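Local coordinates for transposon Tn7 transposition protein TnsA (Escherichia coli, PDB 1T0F) that cuts the 5' DNA strands at the transposon ends as the endonuclease partner of TnsB in the Tn7 transposase, at residues E211-V216 / N255-L260; K176-W181 / Y249-A254; Y51-G56 / F243-I248. All coordinates share one frame; numbering follows the deposited sequence.

Contact 1 (E211-V216 / N255-L260); sequences ENIINV and NKCADL
Ile213 and Cys257 meet where an N-capped helix, 213-223, begins against the loop 255-260 of the helical C-terminal part of TnsA, and a single beta bridge, Asn212 with Lys256, ties the two backbones. It rests on two bonds: Cys257 N donates to Glu211 O at 2.8 Å, and Ile213 N runs almost straight to Asn255 O, 3.0 Å away, in the plane of that carbonyl. The first turn of the helix thus spends one of its N-H groups on the loop.

Ile213 sends CG1 anti to its backbone N (chi1 -177°), which carries CD1 to Leu260 CD2 at 3.8 Å; the two chains lie roughly perpendicular, and CD1 also borders the sulfur of Cys257. Meanwhile the other branch of Ile213, CG2, lies against the carbonyl oxygen of Asn255. Asn212 starts away from 255-260 and caps its own helix: OD1 accepts from Asn215 N on a lone pair in the carbonyl plane, and weakly from Ile214 N, while ND2 turns to the carbonyl of Arg253, just before that segment. On the loop side, Lys256 N is held by Asp259 OD2 across the short 3-10 turn. Helix 198-207 packs on Val216 and Leu260 through Ile204 and Leu205. The tightest apolar touch is that of Val216 CG2 on Cys257 SG, at 3.4 Å.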
# COMPACT_ATOMS: atom_id res chain seq x y z
N GLU A 211 13.18 -27.79 1.18
CA GLU A 211 14.32 -27.29 1.95
C GLU A 211 14.28 -25.80 2.28
O GLU A 211 13.62 -25.01 1.61
CB GLU A 211 15.62 -27.65 1.23
CG GLU A 211 15.84 -29.17 1.16
CD GLU A 211 17.12 -29.57 0.45
OE1 GLU A 211 18.22 -29.15 0.88
OE2 GLU A 211 17.04 -30.32 -0.55
N ASN A 212 15.00 -25.44 3.34
CA ASN A 212 15.09 -24.06 3.81
C ASN A 212 15.77 -23.18 2.77
O ASN A 212 16.83 -23.53 2.24
CB ASN A 212 15.84 -24.02 5.15
CG ASN A 212 16.13 -22.61 5.62
OD1 ASN A 212 17.12 -22.00 5.24
ND2 ASN A 212 15.24 -22.08 6.46
N ILE A 213 15.17 -22.02 2.49
CA ILE A 213 15.71 -21.11 1.47
C ILE A 213 17.15 -20.64 1.68
O ILE A 213 17.90 -20.54 0.71
CB ILE A 213 14.79 -19.86 1.31
CG1 ILE A 213 15.31 -18.96 0.20
CG2 ILE A 213 14.72 -19.09 2.61
CD1 ILE A 213 15.33 -19.62 -1.16
N ILE A 214 17.54 -20.35 2.91
CA ILE A 214 18.90 -19.89 3.16
C ILE A 214 19.91 -21.02 2.91
O ILE A 214 20.96 -20.81 2.30
CB ILE A 214 19.06 -19.37 4.61
CG1 ILE A 214 17.97 -18.33 4.91
CG2 ILE A 214 20.44 -18.75 4.79
CD1 ILE A 214 17.96 -17.14 3.95
N ASN A 215 19.58 -22.22 3.38
CA ASN A 215 20.46 -23.37 3.17
C ASN A 215 20.65 -23.61 1.68
O ASN A 215 21.78 -23.77 1.21
CB ASN A 215 19.87 -24.63 3.82
CG ASN A 215 19.89 -24.57 5.33
OD1 ASN A 215 20.66 -23.80 5.92
ND2 ASN A 215 19.07 -25.39 5.97
N VAL A 216 19.55 -23.61 0.93
CA VAL A 216 19.62 -23.82 -0.50
C VAL A 216 20.49 -22.78 -1.20
O VAL A 216 21.32 -23.13 -2.04
CB VAL A 216 18.21 -23.82 -1.14
CG1 VAL A 216 18.32 -23.84 -2.66
CG2 VAL A 216 17.43 -25.03 -0.67
N ASN A 255 11.58 -19.44 5.69
CA ASN A 255 10.77 -19.90 4.57
C ASN A 255 11.41 -21.10 3.89
O ASN A 255 12.63 -21.19 3.80
CB ASN A 255 10.61 -18.80 3.51
CG ASN A 255 9.41 -17.91 3.76
OD1 ASN A 255 8.55 -17.77 2.90
ND2 ASN A 255 9.36 -17.28 4.93
N LYS A 256 10.59 -22.03 3.41
CA LYS A 256 11.09 -23.17 2.66
C LYS A 256 11.03 -22.69 1.22
O LYS A 256 10.31 -21.74 0.91
CB LYS A 256 10.19 -24.39 2.84
CG LYS A 256 10.26 -24.99 4.23
CD LYS A 256 9.45 -26.27 4.33
CE LYS A 256 9.56 -26.87 5.71
NZ LYS A 256 9.14 -25.89 6.76
N CYS A 257 11.77 -23.34 0.33
CA CYS A 257 11.79 -22.93 -1.07
C CYS A 257 10.42 -22.95 -1.74
O CYS A 257 10.15 -22.14 -2.64
CB CYS A 257 12.77 -23.81 -1.85
SG CYS A 257 14.49 -23.56 -1.34
N ALA A 258 9.55 -23.85 -1.29
CA ALA A 258 8.21 -23.94 -1.85
C ALA A 258 7.37 -22.73 -1.46
O ALA A 258 6.33 -22.47 -2.06
CB ALA A 258 7.52 -25.22 -1.39
N ASP A 259 7.81 -21.99 -0.43
CA ASP A 259 7.08 -20.80 0.01
C ASP A 259 7.32 -19.62 -0.92
O ASP A 259 6.62 -18.61 -0.85
CB ASP A 259 7.49 -20.38 1.43
CG ASP A 259 6.98 -21.32 2.49
OD1 ASP A 259 5.80 -21.74 2.40
OD2 ASP A 259 7.74 -21.64 3.43
N LEU A 260 8.32 -19.72 -1.78
CA LEU A 260 8.61 -18.63 -2.70
C LEU A 260 7.89 -18.82 -4.02
O LEU A 260 7.85 -19.92 -4.57
CB LEU A 260 10.11 -18.51 -2.96
CG LEU A 260 10.91 -17.68 -1.94
CD1 LEU A 260 10.83 -18.31 -0.56
CD2 LEU A 260 12.35 -17.59 -2.40

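Contact 2 (K176-W181 / Y249-A254); sequences KENIEW and YKSFRA
Helix 173-183 meets the loop between strands 244-245 and 261-262 through an asparagine side chain, that of Asn178, which bonds three backbone groups of the loop. Its OD1 accepts from Phe252 N at 2.8 Å, the donor tilted 16° from the carbonyl plane, and its ND2 donates to Lys250 O at 3.0 Å, that oxygen lying close to the amide plane although ND2 stands above the plane of the Lys250 carbonyl. A further bond from ND2 to Ile248 O leaves the amide gripped at both ends and its rotation fixed. With an alanine here, Phe252 N and Ile248 O would probably lose this partner and Lys250 O keep only a weak bond from Asn255, letting the loop drift from the helix.

One turn on, Trp181 brings CZ3 over one face of the Phe252 ring, 3.7 Å from its CD1, in an oblique pair with the planes at 32°; the same phenyl ring meets Phe246 edge-to-face. Glu177 bends round to Ser251, OE2 lying 3.4 Å from its CA. Arg236 adds a cation-pi contact to the indole. Directional amide bonds thus probably fix the loop's position along the helix, while the oblique aromatic pair adds less directional packing.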
# COMPACT_ATOMS: atom_id res chain seq x y z
N LYS A 176 7.02 -6.77 9.61
CA LYS A 176 7.86 -5.63 9.90
C LYS A 176 9.35 -6.01 9.85
O LYS A 176 10.15 -5.33 9.22
CB LYS A 176 7.50 -5.06 11.27
CG LYS A 176 8.16 -3.74 11.61
CD LYS A 176 7.42 -3.02 12.74
CE LYS A 176 5.98 -2.68 12.33
NZ LYS A 176 5.25 -1.83 13.33
N GLU A 177 9.71 -7.11 10.51
CA GLU A 177 11.11 -7.53 10.50
C GLU A 177 11.57 -7.94 9.11
O GLU A 177 12.73 -7.72 8.74
CB GLU A 177 11.35 -8.65 11.53
CG GLU A 177 10.39 -9.82 11.48
CD GLU A 177 10.93 -11.05 10.74
OE1 GLU A 177 12.07 -11.48 11.04
OE2 GLU A 177 10.22 -11.59 9.88
N ASN A 178 10.67 -8.53 8.32
CA ASN A 178 11.05 -8.92 6.96
C ASN A 178 11.32 -7.70 6.10
O ASN A 178 12.24 -7.70 5.30
CB ASN A 178 9.95 -9.77 6.31
CG ASN A 178 10.04 -11.24 6.68
OD1 ASN A 178 11.14 -11.79 6.80
ND2 ASN A 178 8.89 -11.88 6.84
N ILE A 179 10.50 -6.66 6.25
CA ILE A 179 10.67 -5.44 5.47
C ILE A 179 11.97 -4.75 5.89
O ILE A 179 12.67 -4.16 5.06
CB ILE A 179 9.46 -4.49 5.67
CG1 ILE A 179 8.23 -5.08 4.97
CG2 ILE A 179 9.78 -3.10 5.14
CD1 ILE A 179 6.94 -4.30 5.21
N GLU A 180 12.28 -4.83 7.17
CA GLU A 180 13.50 -4.23 7.70
C GLU A 180 14.72 -4.86 7.03
O GLU A 180 15.65 -4.17 6.62
CB GLU A 180 13.57 -4.45 9.21
CG GLU A 180 13.40 -3.18 10.04
CD GLU A 180 12.76 -3.45 11.39
OE1 GLU A 180 13.20 -4.38 12.10
OE2 GLU A 180 11.81 -2.71 11.75
N TRP A 181 14.71 -6.18 6.92
CA TRP A 181 15.82 -6.89 6.32
C TRP A 181 15.86 -6.69 4.80
O TRP A 181 16.91 -6.41 4.23
CB TRP A 181 15.70 -8.39 6.64
CG TRP A 181 16.76 -9.20 5.99
CD1 TRP A 181 18.08 -9.25 6.32
CD2 TRP A 181 16.60 -10.05 4.85
NE1 TRP A 181 18.76 -10.07 5.44
CE2 TRP A 181 17.87 -10.57 4.53
CE3 TRP A 181 15.49 -10.41 4.06
CZ2 TRP A 181 18.07 -11.44 3.45
CZ3 TRP A 181 15.70 -11.28 2.99
CH2 TRP A 181 16.98 -11.78 2.70
N TYR A 249 4.55 -13.63 6.44
CA TYR A 249 4.11 -13.80 7.82
C TYR A 249 5.05 -14.72 8.58
O TYR A 249 4.85 -15.00 9.76
CB TYR A 249 2.67 -14.30 7.85
CG TYR A 249 1.69 -13.18 7.56
CD1 TYR A 249 1.39 -12.23 8.54
CD2 TYR A 249 1.13 -13.03 6.30
CE1 TYR A 249 0.54 -11.15 8.26
CE2 TYR A 249 0.30 -11.95 6.01
CZ TYR A 249 0.01 -11.02 6.99
OH TYR A 249 -0.83 -9.96 6.70
N LYS A 250 6.08 -15.19 7.89
CA LYS A 250 7.09 -16.05 8.49
C LYS A 250 8.42 -15.38 8.16
O LYS A 250 8.58 -14.82 7.08
CB LYS A 250 7.03 -17.44 7.86
CG LYS A 250 8.02 -18.44 8.44
CD LYS A 250 7.85 -19.81 7.80
CE LYS A 250 6.45 -20.36 8.05
NZ LYS A 250 6.27 -21.71 7.46
N SER A 251 9.36 -15.42 9.10
CA SER A 251 10.66 -14.83 8.86
C SER A 251 11.16 -15.40 7.53
O SER A 251 11.03 -16.60 7.28
CB SER A 251 11.64 -15.20 9.98
OG SER A 251 12.89 -14.57 9.79
N PHE A 252 11.71 -14.54 6.68
CA PHE A 252 12.20 -15.00 5.38
C PHE A 252 13.20 -16.14 5.55
O PHE A 252 13.15 -17.13 4.83
CB PHE A 252 12.84 -13.84 4.61
CG PHE A 252 13.39 -14.22 3.26
CD1 PHE A 252 14.66 -14.81 3.16
CD2 PHE A 252 12.64 -14.02 2.11
CE1 PHE A 252 15.16 -15.19 1.91
CE2 PHE A 252 13.14 -14.40 0.86
CZ PHE A 252 14.41 -14.99 0.76
N ARG A 253 14.10 -16.01 6.52
CA ARG A 253 15.12 -17.04 6.75
C ARG A 253 14.51 -18.39 7.11
O ARG A 253 15.17 -19.42 7.00
CB ARG A 253 16.06 -16.60 7.88
CG ARG A 253 15.46 -16.78 9.26
CD ARG A 253 16.35 -16.22 10.34
NE ARG A 253 16.41 -14.77 10.26
CZ ARG A 253 17.01 -14.00 11.17
NH1 ARG A 253 17.61 -14.56 12.21
NH2 ARG A 253 17.02 -12.69 11.02
N ALA A 254 13.25 -18.37 7.54
CA ALA A 254 12.54 -19.59 7.93
C ALA A 254 11.67 -20.15 6.80
O ALA A 254 11.07 -21.22 6.94
CB ALA A 254 11.69 -19.31 9.16

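Contact 3 (Y51-G56 / F243-I248); sequences YSHKTG and FIKFNI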
# COMPACT_ATOMS: atom_id res chain seq x y z
N TYR A 51 6.89 -4.68 -8.43
CA TYR A 51 6.13 -5.52 -9.35
C TYR A 51 5.12 -6.37 -8.58
O TYR A 51 5.40 -6.83 -7.47
CB TYR A 51 7.09 -6.42 -10.13
CG TYR A 51 6.40 -7.32 -11.11
CD1 TYR A 51 5.89 -6.82 -12.31
CD2 TYR A 51 6.24 -8.69 -10.84
CE1 TYR A 51 5.24 -7.66 -13.22
CE2 TYR A 51 5.59 -9.53 -11.75
CZ TYR A 51 5.09 -9.00 -12.93
OH TYR A 51 4.45 -9.83 -13.83
N SER A 52 3.94 -6.56 -9.17
CA SER A 52 2.88 -7.36 -8.57
C SER A 52 2.53 -8.55 -9.45
O SER A 52 2.33 -8.37 -10.65
CB SER A 52 1.62 -6.52 -8.38
OG SER A 52 0.46 -7.35 -8.29
N HIS A 53 2.45 -9.74 -8.87
CA HIS A 53 2.08 -10.92 -9.65
C HIS A 53 0.58 -10.87 -9.94
O HIS A 53 0.12 -11.37 -10.97
CB HIS A 53 2.39 -12.22 -8.90
CG HIS A 53 3.85 -12.44 -8.64
ND1 HIS A 53 4.38 -13.68 -8.37
CD2 HIS A 53 4.88 -11.56 -8.55
CE1 HIS A 53 5.67 -13.57 -8.13
NE2 HIS A 53 6.00 -12.29 -8.24
N LYS A 54 -0.18 -10.27 -9.03
CA LYS A 54 -1.62 -10.18 -9.20
C LYS A 54 -2.09 -9.25 -10.31
O LYS A 54 -3.03 -9.58 -11.03
CB LYS A 54 -2.29 -9.76 -7.88
CG LYS A 54 -2.20 -10.83 -6.80
CD LYS A 54 -2.86 -10.40 -5.52
CE LYS A 54 -2.86 -11.53 -4.50
NZ LYS A 54 -3.69 -12.69 -4.95
N THR A 55 -1.43 -8.11 -10.47
CA THR A 55 -1.84 -7.16 -11.49
C THR A 55 -0.93 -7.15 -12.72
O THR A 55 -1.34 -6.70 -13.78
CB THR A 55 -1.86 -5.72 -10.94
OG1 THR A 55 -0.52 -5.31 -10.66
CG2 THR A 55 -2.69 -5.65 -9.65
N GLY A 56 0.29 -7.64 -12.56
CA GLY A 56 1.23 -7.64 -13.66
C GLY A 56 1.85 -6.26 -13.85
O GLY A 56 2.63 -6.05 -14.78
N PHE A 243 9.49 -9.46 -7.98
CA PHE A 243 9.49 -10.58 -8.91
C PHE A 243 9.37 -11.91 -8.18
O PHE A 243 8.92 -12.91 -8.73
CB PHE A 243 10.74 -10.53 -9.79
CG PHE A 243 10.77 -9.33 -10.68
CD1 PHE A 243 9.75 -9.13 -11.61
CD2 PHE A 243 11.77 -8.37 -10.57
CE1 PHE A 243 9.73 -8.00 -12.41
CE2 PHE A 243 11.75 -7.23 -11.36
CZ PHE A 243 10.73 -7.04 -12.29
N ILE A 244 9.76 -11.90 -6.91
CA ILE A 244 9.65 -13.07 -6.06
C ILE A 244 8.86 -12.64 -4.84
O ILE A 244 9.14 -11.60 -4.25
CB ILE A 244 11.03 -13.57 -5.59
CG1 ILE A 244 11.86 -14.01 -6.80
CG2 ILE A 244 10.86 -14.73 -4.61
CD1 ILE A 244 13.28 -14.43 -6.43
N LYS A 245 7.84 -13.42 -4.47
CA LYS A 245 7.07 -13.12 -3.27
C LYS A 245 7.19 -14.36 -2.38
O LYS A 245 7.44 -15.47 -2.87
CB LYS A 245 5.61 -12.80 -3.60
CG LYS A 245 4.92 -13.80 -4.48
CD LYS A 245 3.73 -13.16 -5.21
CE LYS A 245 2.51 -13.00 -4.32
NZ LYS A 245 1.32 -12.53 -5.12
N PHE A 246 7.03 -14.17 -1.08
CA PHE A 246 7.17 -15.29 -0.15
C PHE A 246 6.17 -15.20 0.99
O PHE A 246 5.32 -14.31 1.00
CB PHE A 246 8.59 -15.32 0.41
CG PHE A 246 8.94 -14.10 1.23
CD1 PHE A 246 9.18 -12.87 0.63
CD2 PHE A 246 9.05 -14.19 2.62
CE1 PHE A 246 9.52 -11.74 1.39
CE2 PHE A 246 9.39 -13.08 3.39
CZ PHE A 246 9.62 -11.85 2.78
N ASN A 247 6.27 -16.11 1.95
CA ASN A 247 5.36 -16.07 3.09
C ASN A 247 5.88 -15.01 4.05
O ASN A 247 6.68 -15.30 4.94
CB ASN A 247 5.31 -17.44 3.80
CG ASN A 247 4.28 -17.47 4.91
OD1 ASN A 247 3.60 -16.48 5.16
ND2 ASN A 247 4.15 -18.61 5.58
N ILE A 248 5.43 -13.77 3.85
CA ILE A 248 5.85 -12.63 4.65
C ILE A 248 5.47 -12.73 6.12
O ILE A 248 5.99 -11.99 6.95
CB ILE A 248 5.28 -11.31 4.09
CG1 ILE A 248 3.75 -11.32 4.15
CG2 ILE A 248 5.71 -11.14 2.65
CD1 ILE A 248 3.12 -9.96 3.92
O HOH W 1 -1.21 -14.25 -3.50
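Lys245 lays its aliphatic chain over one face of the His53 imidazole, CD standing 3.4 Å from the ring centroid, a CH-pi contact over the face. CG of Lys245 lies between its backbone N and carbonyl carbon (chi1 51°), a rotamer that brings the chain over the ring, and a bend at chi3 precedes the amine. At the edge of the same imidazole, NE2 gives a weak bond to Phe243 O, 3.0 Å long but with an angle of only 126° at the hydrogen. Nearby, Phe243 places CE1 over a face of the Tyr51 ring, 3.6 Å from CG; the planes are 29° apart with little overlap, and Tyr51 CB adds an off-centre CH-pi touch.

Beyond this shell, Glu74 of helix 64-75 binds several of these groups and probably positions them: it forms a salt bridge with Lys245 NZ and also bonds Lys54 N and Ser52 OG. Ser52 OG in turn accepts from Thr55 N at 3.0 Å, the ST motif that shapes the turn. Lys54 NZ is bound by Val79 O, and one water is held weakly by Lys54 NZ and Lys245 NZ, 5.0 Å apart; Glu74, paired with Lys245 NZ, would probably ease the like charges. The side chain of Lys54 comes within about 5 Å of that of Glu76, a probable active-site residue. Ser263 touches Tyr51 and His53 and bonds Phe243 O. The arrangement is a surface junction between the loop joining strands 48-51 and 58-61, beside the PDDEXK-type nuclease core, and the small antiparallel sheet 244-245/261-262 of the C-terminal part.

All three contacts draw their second segment from one continuous run, 243-260, so this stretch is tied in turn to the loop 51-56, to helix 173-183 and to the start of helix 213-223. Contacts 1 and 2 are partly buried and lie within the C-terminal part, whereas contact 3 is a surface junction with the nuclease side. The chemistry follows: main-chain bridging in contact 1, an amide bonding backbone groups in contact 2, and ring faces with charged lysines in contact 3. Adjoining residues join them, as Asn255 OD1 takes Asn247 N and Phe246 packs between Asn178, Phe252 and Leu260.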